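Local coordinates for protein polyhedrin (Orgyia pseudotsugata cypovirus 5, PDB 5A8U) that forms the crystalline matrix of the viral occlusion bodies (polyhedra), which shelter the virus outside its host until insect larvae ingest them, at residues Arg23-Val34 / Ile190-Arg198; Pro107-Gly116 / Ala171-Phe179. One frame throughout, in Å; residues are numbered along the deposited sequence.

Strand 30-37 ties the two contacts together: it faces strand 189-195 of the three-stranded sheet in interaction 1 and lies edge to edge with strand 109-115, one half of interaction 2, in the six-stranded sheet. Both contacts are largely buried, and their centres are about 14 Å apart. Interaction 1 packs one sheet on another through apolar side chains, and at its partly exposed end an arginine and waters join the loop 23-28 to 196-198. Interaction 2 works within a single sheet, mainly by backbone hydrogen bonds. They meet where Val32 CG1 packs against Phe112 CE1, 3.5 Å away, and where backbone hydrogen bonds join Thr33 with Ile113 and Asn31 with Gln115.

Interaction 1: residues Arg23-Val34 / Ile190-Arg198; sequences RSSSNSGINVTV and IGFEVYRYR
Val32 fills the middle of an apolar seam between strands 30-34 and 190-195, whose axes pass 8.6 Å apart. One methyl serves each neighbour: CG1, trans to the backbone N (chi1 178°), sits over a face of the Phe192 ring in a CH-pi contact, 4.0 Å from the centroid, while CG2 lies 3.6 Å from Val194 CG2 as the two valines slide past each other. Farther along, Val34 CG2 and Ile190 CD1 meet tip to tip at 3.8 Å. Ile54 and Phe112 from neighbouring strands fill in around Val32, and Trp48 meets Phe192 edge-to-face.

The polar part centres on Arg196. Bends at chi2 (74°) and chi3 (54°) fold its chain so that the guanidinium enters the loop 23-28. NH1 donates to Arg23 O at 2.9 Å, with that oxygen almost exactly in the guanidinium plane. Ile30 CG2 lies over one face, 3.8 Å from NH2, and Ser26 CA over the opposite one; NE is engaged by Thr51 O. The flat group is thus held both at its edge and on both faces. The type I turn Ser25-Ser28 is braced from within: Ser25 O accepts from both Ser28 N and Ser28 OG, the latter at 2.7 Å, and Ser25 OG receives Asn27 N in an ST turn.

Water extends the grip toward the partly exposed end. One molecule accepts from Arg196 NH1 and donates to Ser24 O and Tyr197 O; another links Ser26 OG, itself bonded to Glu204, with Arg198 NH1, 2.8 Å from the water. Arg198 NH2 is held by Thr202 O. Together these contacts form a face-to-face beta-sheet packing with a hydrophobic interior, closed at one end by a loop into which Arg196 is inserted.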
loop_
_atom_site.group_PDB
_atom_site.type_symbol
_atom_site.label_atom_id
_atom_site.label_comp_id
_atom_site.label_asym_id
_atom_site.label_seq_id
_atom_site.Cartn_x
_atom_site.Cartn_y
_atom_site.Cartn_z
ATOM N N ARG A 23 -19.047 18.734 -5.976
ATOM C CA ARG A 23 -18.481 17.507 -6.526
ATOM C C ARG A 23 -17.506 17.800 -7.669
ATOM O O ARG A 23 -16.613 17.004 -7.940
ATOM C CB ARG A 23 -19.595 16.585 -7.030
ATOM C CG ARG A 23 -20.413 17.205 -8.156
ATOM C CD ARG A 23 -21.563 16.303 -8.593
ATOM N NE ARG A 23 -21.116 15.252 -9.499
ATOM C CZ ARG A 23 -21.640 15.019 -10.699
ATOM N NH1 ARG A 23 -22.645 15.763 -11.148
ATOM N NH2 ARG A 23 -21.159 14.035 -11.451
ATOM N N SER A 24 -17.691 18.937 -8.340
ATOM C CA SER A 24 -16.817 19.344 -9.440
ATOM C C SER A 24 -15.472 19.902 -8.995
ATOM O O SER A 24 -14.581 20.061 -9.831
ATOM C CB SER A 24 -17.504 20.398 -10.326
ATOM O OG SER A 24 -18.662 19.877 -10.948
ATOM N N SER A 25 -15.331 20.216 -7.702
ATOM C CA SER A 25 -14.085 20.794 -7.172
ATOM C C SER A 25 -13.008 19.725 -7.133
ATOM O O SER A 25 -13.285 18.598 -6.738
ATOM C CB SER A 25 -14.290 21.336 -5.751
ATOM O OG SER A 25 -13.053 21.772 -5.182
ATOM N N SER A 26 -11.786 20.079 -7.536
ATOM C CA SER A 26 -10.681 19.146 -7.433
ATOM C C SER A 26 -10.407 18.777 -5.984
ATOM O O SER A 26 -9.675 17.842 -5.728
ATOM C CB SER A 26 -9.400 19.716 -8.060
ATOM O OG SER A 26 -9.557 19.909 -9.455
ATOM N N ASN A 27 -10.983 19.516 -5.039
ATOM C CA ASN A 27 -10.774 19.208 -3.627
ATOM C C ASN A 27 -11.945 18.495 -2.940
ATOM O O ASN A 27 -11.911 18.253 -1.732
ATOM C CB ASN A 27 -10.348 20.465 -2.874
ATOM C CG ASN A 27 -8.974 20.926 -3.297
ATOM O OD1 ASN A 27 -8.800 22.042 -3.802
ATOM N ND2 ASN A 27 -7.989 20.053 -3.125
ATOM N N SER A 28 -12.962 18.144 -3.727
ATOM C CA SER A 28 -14.000 17.225 -3.259
ATOM C C SER A 28 -13.494 15.800 -3.411
ATOM O O SER A 28 -12.406 15.566 -3.943
ATOM C CB SER A 28 -15.277 17.391 -4.084
ATOM O OG SER A 28 -15.059 17.008 -5.433
ATOM N N GLY A 29 -14.283 14.843 -2.948
ATOM C CA GLY A 29 -13.888 13.455 -3.038
ATOM C C GLY A 29 -14.480 12.704 -4.213
ATOM O O GLY A 29 -15.616 12.945 -4.614
ATOM N N ILE A 30 -13.687 11.796 -4.775
ATOM C CA ILE A 30 -14.185 10.788 -5.699
ATOM C C ILE A 30 -14.065 9.467 -4.948
ATOM O O ILE A 30 -13.126 9.282 -4.169
ATOM C CB ILE A 30 -13.373 10.748 -7.040
ATOM C CG1 ILE A 30 -11.867 10.641 -6.793
ATOM C CG2 ILE A 30 -13.680 11.986 -7.910
ATOM C CD1 ILE A 30 -11.055 10.300 -8.074
ATOM N N ASN A 31 -15.038 8.581 -5.141
ATOM C CA ASN A 31 -15.083 7.312 -4.417
ATOM C C ASN A 31 -15.091 6.154 -5.388
ATOM O O ASN A 31 -15.766 6.190 -6.410
ATOM C CB ASN A 31 -16.327 7.223 -3.536
ATOM C CG ASN A 31 -16.175 7.970 -2.235
ATOM O OD1 ASN A 31 -15.841 7.392 -1.207
ATOM N ND2 ASN A 31 -16.419 9.278 -2.276
ATOM N N VAL A 32 -14.332 5.126 -5.057
ATOM C CA VAL A 32 -14.370 3.876 -5.790
ATOM C C VAL A 32 -14.648 2.805 -4.756
ATOM O O VAL A 32 -13.970 2.736 -3.732
ATOM C CB VAL A 32 -13.038 3.607 -6.502
ATOM C CG1 VAL A 32 -13.086 2.269 -7.218
ATOM C CG2 VAL A 32 -12.771 4.744 -7.504
ATOM N N THR A 33 -15.675 2.000 -5.003
ATOM C CA THR A 33 -16.037 0.931 -4.094
ATOM C C THR A 33 -16.039 -0.391 -4.858
ATOM O O THR A 33 -16.562 -0.496 -5.979
ATOM C CB THR A 33 -17.400 1.181 -3.429
ATOM O OG1 THR A 33 -17.389 2.481 -2.828
ATOM C CG2 THR A 33 -17.683 0.139 -2.321
ATOM N N VAL A 34 -15.383 -1.378 -4.274
ATOM C CA VAL A 34 -15.484 -2.734 -4.779
ATOM C C VAL A 34 -16.314 -3.521 -3.790
ATOM O O VAL A 34 -16.001 -3.563 -2.595
ATOM C CB VAL A 34 -14.101 -3.388 -4.914
ATOM C CG1 VAL A 34 -14.210 -4.937 -5.009
ATOM C CG2 VAL A 34 -13.375 -2.793 -6.092
ATOM N N ILE A 190 -7.735 -7.993 -9.155
ATOM C CA ILE A 190 -8.070 -6.780 -9.901
ATOM C C ILE A 190 -7.132 -5.622 -9.636
ATOM O O ILE A 190 -6.531 -5.532 -8.575
ATOM C CB ILE A 190 -9.504 -6.264 -9.597
ATOM C CG1 ILE A 190 -9.618 -5.759 -8.153
ATOM C CG2 ILE A 190 -10.570 -7.315 -9.963
ATOM C CD1 ILE A 190 -10.952 -5.106 -7.876
ATOM N N GLY A 191 -7.034 -4.746 -10.629
ATOM C CA GLY A 191 -6.444 -3.429 -10.478
ATOM C C GLY A 191 -7.370 -2.421 -11.141
ATOM O O GLY A 191 -8.091 -2.756 -12.079
ATOM N N PHE A 192 -7.378 -1.189 -10.654
ATOM C CA PHE A 192 -8.216 -0.154 -11.265
ATOM C C PHE A 192 -7.555 1.232 -11.207
ATOM O O PHE A 192 -6.678 1.493 -10.359
ATOM C CB PHE A 192 -9.595 -0.102 -10.580
ATOM C CG PHE A 192 -9.523 0.329 -9.134
ATOM C CD1 PHE A 192 -9.481 1.682 -8.803
ATOM C CD2 PHE A 192 -9.460 -0.613 -8.116
ATOM C CE1 PHE A 192 -9.373 2.093 -7.470
ATOM C CE2 PHE A 192 -9.358 -0.200 -6.776
ATOM C CZ PHE A 192 -9.314 1.151 -6.467
ATOM N N GLU A 193 -7.978 2.106 -12.119
ATOM C CA GLU A 193 -7.585 3.527 -12.086
ATOM C C GLU A 193 -8.799 4.368 -12.408
ATOM O O GLU A 193 -9.506 4.091 -13.367
ATOM C CB GLU A 193 -6.487 3.828 -13.114
ATOM C CG GLU A 193 -5.277 2.910 -13.004
ATOM C CD GLU A 193 -4.270 3.100 -14.131
ATOM O OE1 GLU A 193 -4.609 3.770 -15.140
ATOM O OE2 GLU A 193 -3.137 2.588 -14.003
ATOM N N VAL A 194 -9.041 5.386 -11.600
ATOM C CA VAL A 194 -10.171 6.290 -11.809
ATOM C C VAL A 194 -9.643 7.718 -11.686
ATOM O O VAL A 194 -8.800 8.011 -10.840
ATOM C CB VAL A 194 -11.259 6.028 -10.761
ATOM C CG1 VAL A 194 -12.291 7.180 -10.667
ATOM C CG2 VAL A 194 -11.928 4.677 -11.010
ATOM N N TYR A 195 -10.143 8.589 -12.547
ATOM C CA TYR A 195 -9.596 9.920 -12.711
ATOM C C TYR A 195 -10.636 11.031 -12.595
ATOM O O TYR A 195 -11.751 10.911 -13.085
ATOM C CB TYR A 195 -8.926 10.022 -14.096
ATOM C CG TYR A 195 -7.784 9.051 -14.298
ATOM C CD1 TYR A 195 -8.017 7.771 -14.784
ATOM C CD2 TYR A 195 -6.472 9.420 -14.011
ATOM C CE1 TYR A 195 -6.979 6.878 -14.975
ATOM C CE2 TYR A 195 -5.427 8.549 -14.207
ATOM C CZ TYR A 195 -5.679 7.280 -14.691
ATOM O OH TYR A 195 -4.658 6.396 -14.891
ATOM N N ARG A 196 -10.222 12.126 -11.964
ATOM C CA ARG A 196 -11.008 13.344 -11.841
ATOM C C ARG A 196 -11.413 13.915 -13.194
ATOM O O ARG A 196 -10.579 14.051 -14.102
ATOM C CB ARG A 196 -10.152 14.367 -11.075
ATOM C CG ARG A 196 -10.542 15.830 -11.199
ATOM C CD ARG A 196 -11.781 16.161 -10.416
ATOM N NE ARG A 196 -11.709 15.768 -9.006
ATOM C CZ ARG A 196 -12.746 15.860 -8.183
ATOM N NH1 ARG A 196 -13.897 16.334 -8.653
ATOM N NH2 ARG A 196 -12.651 15.484 -6.915
ATOM N N TYR A 197 -12.691 14.280 -13.327
ATOM C CA TYR A 197 -13.109 15.112 -14.440
ATOM C C TYR A 197 -12.642 16.540 -14.177
ATOM O O TYR A 197 -12.906 17.129 -13.117
ATOM C CB TYR A 197 -14.632 15.109 -14.587
ATOM C CG TYR A 197 -15.125 16.018 -15.684
ATOM C CD1 TYR A 197 -14.852 15.735 -17.007
ATOM C CD2 TYR A 197 -15.853 17.169 -15.386
ATOM C CE1 TYR A 197 -15.301 16.572 -18.029
ATOM C CE2 TYR A 197 -16.315 18.014 -16.393
ATOM C CZ TYR A 197 -16.031 17.704 -17.712
ATOM O OH TYR A 197 -16.493 18.518 -18.723
ATOM N N ARG A 198 -11.940 17.095 -15.141
ATOM C CA ARG A 198 -11.381 18.434 -14.984
ATOM C C ARG A 198 -12.241 19.425 -15.738
ATOM O O ARG A 198 -12.706 19.136 -16.845
ATOM C CB ARG A 198 -9.952 18.445 -15.505
ATOM C CG ARG A 198 -8.964 17.716 -14.580
ATOM C CD ARG A 198 -8.513 18.614 -13.421
ATOM N NE ARG A 198 -7.803 19.782 -13.939
ATOM C CZ ARG A 198 -8.290 21.023 -13.965
ATOM N NH1 ARG A 198 -9.483 21.301 -13.445
ATOM N NH2 ARG A 198 -7.565 21.992 -14.507
HETATM O O HOH W 1 -14.591 17.704 -11.244
HETATM O O HOH W 2 -13.049 19.007 -11.477
HETATM O O HOH W 3 -11.183 20.150 -11.544
#

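Interaction 2: residues Pro107-Gly116 / Ala171-Phe179; sequences PYAMQFIVQG and AGKSYYVRF
Phe179 turns the flat of its ring to the backbone of strand 109-115, with Ala109 CA 4.0 Å above the ring plane and over its centre. Met110 meets it obliquely: Met110 CB comes within 3.4 Å of Phe179 CZ, and the bend at chi3 (50°) brings CE to the ring edge. Pro107 O lies at another part of the rim, beside CD2, and Pro107 CG packs on Phe179 CE2.

On the face that carries Ala109, Gln111 and Ser174, the extended Gln111 side chain rises from the sheet, leaning toward Ser174, whose OG donates to Gln111 OE1 at 2.7 Å. This hydroxyl approaches from beside the carbonyl, at a C=O...O angle of 106°, while Gln111 NE2 is taken by Gln246 O. Tyr176 stretches toward Ala109, its OH 3.6 Å from Ala109 CB, and accepts from Arg178 NE at 2.8 Å. The arginine crosses Tyr108 obliquely, with CD at the ring edge; ring and guanidinium planes are 63° apart.

On the other face, Met110 CE touches Val177 CG1 at 3.9 Å, and Phe127 packs against both residues. Phe112 and Tyr175 pair there, but their rings diverge, toward Val32 and Leu125.

Paired backbone hydrogen bonds join Met110 with Val177, Phe112 with Tyr175 and Val114 with Lys173; Phe179 N to Tyr108 O and Gly116 N to Ala171 O close the ends. Alternating hydrogen-bonded and non-hydrogen-bonded pairs run from Ala109-Arg178 to Gln115-Gly172, with a classic beta bulge at Ala171-Gly172 turned to strand 162-166. These are two inner, adjacent strands of the six-stranded antiparallel sheet, between 162-166 and 30-37.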
loop_
_atom_site.group_PDB
_atom_site.type_symbol
_atom_site.label_atom_id
_atom_site.label_comp_id
_atom_site.label_asym_id
_atom_site.label_seq_id
_atom_site.Cartn_x
_atom_site.Cartn_y
_atom_site.Cartn_z
ATOM N N PRO A 107 -15.324 -15.338 -3.957
ATOM C CA PRO A 107 -16.502 -14.555 -4.356
ATOM C C PRO A 107 -17.066 -14.997 -5.709
ATOM O O PRO A 107 -16.300 -15.463 -6.542
ATOM C CB PRO A 107 -15.955 -13.122 -4.443
ATOM C CG PRO A 107 -14.488 -13.294 -4.748
ATOM C CD PRO A 107 -14.078 -14.539 -3.968
ATOM N N TYR A 108 -18.371 -14.843 -5.931
ATOM C CA TYR A 108 -18.954 -15.287 -7.206
ATOM C C TYR A 108 -19.220 -14.120 -8.155
ATOM O O TYR A 108 -19.488 -14.321 -9.348
ATOM C CB TYR A 108 -20.237 -16.114 -6.991
ATOM C CG TYR A 108 -21.427 -15.279 -6.588
ATOM C CD1 TYR A 108 -22.247 -14.698 -7.543
ATOM C CD2 TYR A 108 -21.708 -15.034 -5.254
ATOM C CE1 TYR A 108 -23.329 -13.913 -7.177
ATOM C CE2 TYR A 108 -22.783 -14.244 -4.874
ATOM C CZ TYR A 108 -23.587 -13.680 -5.836
ATOM O OH TYR A 108 -24.653 -12.880 -5.454
ATOM N N ALA A 109 -19.121 -12.906 -7.629
ATOM C CA ALA A 109 -19.416 -11.705 -8.406
ATOM C C ALA A 109 -18.882 -10.485 -7.677
ATOM O O ALA A 109 -18.547 -10.554 -6.490
ATOM C CB ALA A 109 -20.929 -11.555 -8.614
ATOM N N MET A 110 -18.819 -9.372 -8.400
ATOM C CA MET A 110 -18.441 -8.098 -7.814
ATOM C C MET A 110 -19.270 -6.975 -8.435
ATOM O O MET A 110 -19.678 -7.051 -9.595
ATOM C CB MET A 110 -16.950 -7.844 -8.020
ATOM C CG MET A 110 -16.512 -6.396 -8.055
ATOM S SD MET A 110 -14.790 -6.311 -8.623
ATOM C CE MET A 110 -14.914 -7.297 -10.058
ATOM N N GLN A 111 -19.544 -5.957 -7.633
ATOM C CA GLN A 111 -20.039 -4.684 -8.142
ATOM C C GLN A 111 -18.905 -3.659 -7.986
ATOM O O GLN A 111 -18.329 -3.528 -6.909
ATOM C CB GLN A 111 -21.285 -4.231 -7.372
ATOM C CG GLN A 111 -21.911 -3.004 -8.003
ATOM C CD GLN A 111 -23.138 -2.495 -7.275
ATOM O OE1 GLN A 111 -23.631 -1.407 -7.583
ATOM N NE2 GLN A 111 -23.641 -3.273 -6.306
ATOM N N PHE A 112 -18.585 -2.958 -9.068
ATOM C CA PHE A 112 -17.536 -1.950 -9.065
ATOM C C PHE A 112 -18.262 -0.618 -9.244
ATOM O O PHE A 112 -18.913 -0.388 -10.269
ATOM C CB PHE A 112 -16.564 -2.236 -10.223
ATOM C CG PHE A 112 -15.441 -1.216 -10.374
ATOM C CD1 PHE A 112 -14.396 -1.182 -9.464
ATOM C CD2 PHE A 112 -15.411 -0.342 -11.458
ATOM C CE1 PHE A 112 -13.352 -0.262 -9.600
ATOM C CE2 PHE A 112 -14.358 0.569 -11.609
ATOM C CZ PHE A 112 -13.333 0.602 -10.688
ATOM N N ILE A 113 -18.208 0.232 -8.224
ATOM C CA ILE A 113 -18.987 1.465 -8.222
ATOM C C ILE A 113 -18.058 2.668 -8.170
ATOM O O ILE A 113 -17.185 2.740 -7.322
ATOM C CB ILE A 113 -19.926 1.538 -7.008
ATOM C CG1 ILE A 113 -20.596 0.183 -6.768
ATOM C CG2 ILE A 113 -20.929 2.673 -7.183
ATOM C CD1 ILE A 113 -21.347 0.100 -5.443
ATOM N N VAL A 114 -18.263 3.623 -9.069
ATOM C CA VAL A 114 -17.418 4.811 -9.101
ATOM C C VAL A 114 -18.323 6.027 -8.961
ATOM O O VAL A 114 -19.293 6.142 -9.691
ATOM C CB VAL A 114 -16.649 4.910 -10.436
ATOM C CG1 VAL A 114 -15.756 6.154 -10.447
ATOM C CG2 VAL A 114 -15.802 3.645 -10.668
ATOM N N GLN A 115 -18.028 6.914 -8.013
ATOM C CA GLN A 115 -18.904 8.060 -7.746
ATOM C C GLN A 115 -18.133 9.384 -7.591
ATOM O O GLN A 115 -17.067 9.421 -6.985
ATOM C CB GLN A 115 -19.756 7.780 -6.495
ATOM C CG GLN A 115 -20.534 8.996 -5.975
ATOM C CD GLN A 115 -21.466 8.647 -4.825
ATOM O OE1 GLN A 115 -21.775 7.473 -4.593
ATOM N NE2 GLN A 115 -21.926 9.667 -4.100
ATOM N N GLY A 116 -18.679 10.466 -8.149
ATOM C CA GLY A 116 -18.048 11.773 -8.024
ATOM C C GLY A 116 -18.032 12.436 -9.380
ATOM O O GLY A 116 -18.664 11.934 -10.301
ATOM N N ALA A 171 -24.920 10.501 -10.174
ATOM C CA ALA A 171 -23.923 10.576 -9.106
ATOM C C ALA A 171 -22.735 9.649 -9.346
ATOM O O ALA A 171 -21.603 9.937 -8.953
ATOM C CB ALA A 171 -24.561 10.255 -7.760
ATOM N N GLY A 172 -22.992 8.512 -9.962
ATOM C CA GLY A 172 -21.926 7.572 -10.200
ATOM C C GLY A 172 -22.343 6.553 -11.229
ATOM O O GLY A 172 -23.398 6.678 -11.858
ATOM N N LYS A 173 -21.499 5.546 -11.419
ATOM C CA LYS A 173 -21.805 4.454 -12.326
ATOM C C LYS A 173 -21.395 3.149 -11.681
ATOM O O LYS A 173 -20.469 3.107 -10.863
ATOM C CB LYS A 173 -21.079 4.616 -13.664
ATOM C CG LYS A 173 -21.388 5.913 -14.397
ATOM C CD LYS A 173 -20.886 5.754 -15.832
ATOM C CE LYS A 173 -21.032 6.972 -16.689
ATOM N NZ LYS A 173 -20.788 6.513 -18.109
ATOM N N SER A 174 -22.089 2.083 -12.052
ATOM C CA SER A 174 -21.830 0.785 -11.452
ATOM C C SER A 174 -21.659 -0.272 -12.522
ATOM O O SER A 174 -22.354 -0.262 -13.548
ATOM C CB SER A 174 -23.004 0.401 -10.529
ATOM O OG SER A 174 -22.881 -0.936 -10.091
ATOM N N TYR A 175 -20.743 -1.203 -12.279
ATOM C CA TYR A 175 -20.563 -2.330 -13.176
ATOM C C TYR A 175 -20.704 -3.624 -12.372
ATOM O O TYR A 175 -19.977 -3.848 -11.385
ATOM C CB TYR A 175 -19.194 -2.253 -13.873
ATOM C CG TYR A 175 -18.911 -3.435 -14.766
ATOM C CD1 TYR A 175 -19.819 -3.809 -15.747
ATOM C CD2 TYR A 175 -17.733 -4.169 -14.639
ATOM C CE1 TYR A 175 -19.576 -4.897 -16.583
ATOM C CE2 TYR A 175 -17.473 -5.265 -15.473
ATOM C CZ TYR A 175 -18.412 -5.627 -16.436
ATOM O OH TYR A 175 -18.179 -6.705 -17.266
ATOM N N TYR A 176 -21.641 -4.471 -12.788
ATOM C CA TYR A 176 -21.843 -5.752 -12.116
ATOM C C TYR A 176 -21.278 -6.866 -12.975
ATOM O O TYR A 176 -21.543 -6.935 -14.183
ATOM C CB TYR A 176 -23.346 -6.004 -11.852
ATOM C CG TYR A 176 -23.626 -7.363 -11.255
ATOM C CD1 TYR A 176 -23.567 -7.560 -9.875
ATOM C CD2 TYR A 176 -23.950 -8.445 -12.063
ATOM C CE1 TYR A 176 -23.819 -8.798 -9.319
ATOM C CE2 TYR A 176 -24.208 -9.696 -11.514
ATOM C CZ TYR A 176 -24.145 -9.861 -10.142
ATOM O OH TYR A 176 -24.390 -11.097 -9.595
ATOM N N VAL A 177 -20.486 -7.742 -12.369
ATOM C CA VAL A 177 -19.947 -8.853 -13.152
ATOM C C VAL A 177 -19.812 -10.147 -12.366
ATOM O O VAL A 177 -19.401 -10.168 -11.203
ATOM C CB VAL A 177 -18.610 -8.493 -13.839
ATOM C CG1 VAL A 177 -17.504 -8.356 -12.795
ATOM C CG2 VAL A 177 -18.237 -9.553 -14.886
ATOM N N ARG A 178 -20.198 -11.236 -13.019
ATOM C CA ARG A 178 -20.080 -12.554 -12.442
ATOM C C ARG A 178 -18.713 -13.142 -12.746
ATOM O O ARG A 178 -18.167 -12.967 -13.838
ATOM C CB ARG A 178 -21.173 -13.469 -12.995
ATOM C CG ARG A 178 -22.581 -13.100 -12.561
ATOM C CD ARG A 178 -22.984 -13.841 -11.306
ATOM N NE ARG A 178 -24.367 -13.563 -10.917
ATOM C CZ ARG A 178 -25.420 -14.265 -11.325
ATOM N NH1 ARG A 178 -25.258 -15.293 -12.143
ATOM N NH2 ARG A 178 -26.636 -13.946 -10.907
ATOM N N PHE A 179 -18.173 -13.855 -11.766
ATOM C CA PHE A 179 -16.876 -14.487 -11.890
ATOM C C PHE A 179 -17.070 -15.909 -12.438
ATOM O O PHE A 179 -17.128 -16.873 -11.677
ATOM C CB PHE A 179 -16.180 -14.498 -10.516
ATOM C CG PHE A 179 -15.831 -13.120 -9.982
ATOM C CD1 PHE A 179 -15.741 -12.021 -10.836
ATOM C CD2 PHE A 179 -15.579 -12.927 -8.620
ATOM C CE1 PHE A 179 -15.400 -10.753 -10.352
ATOM C CE2 PHE A 179 -15.232 -11.677 -8.132
ATOM C CZ PHE A 179 -15.139 -10.581 -9.004
#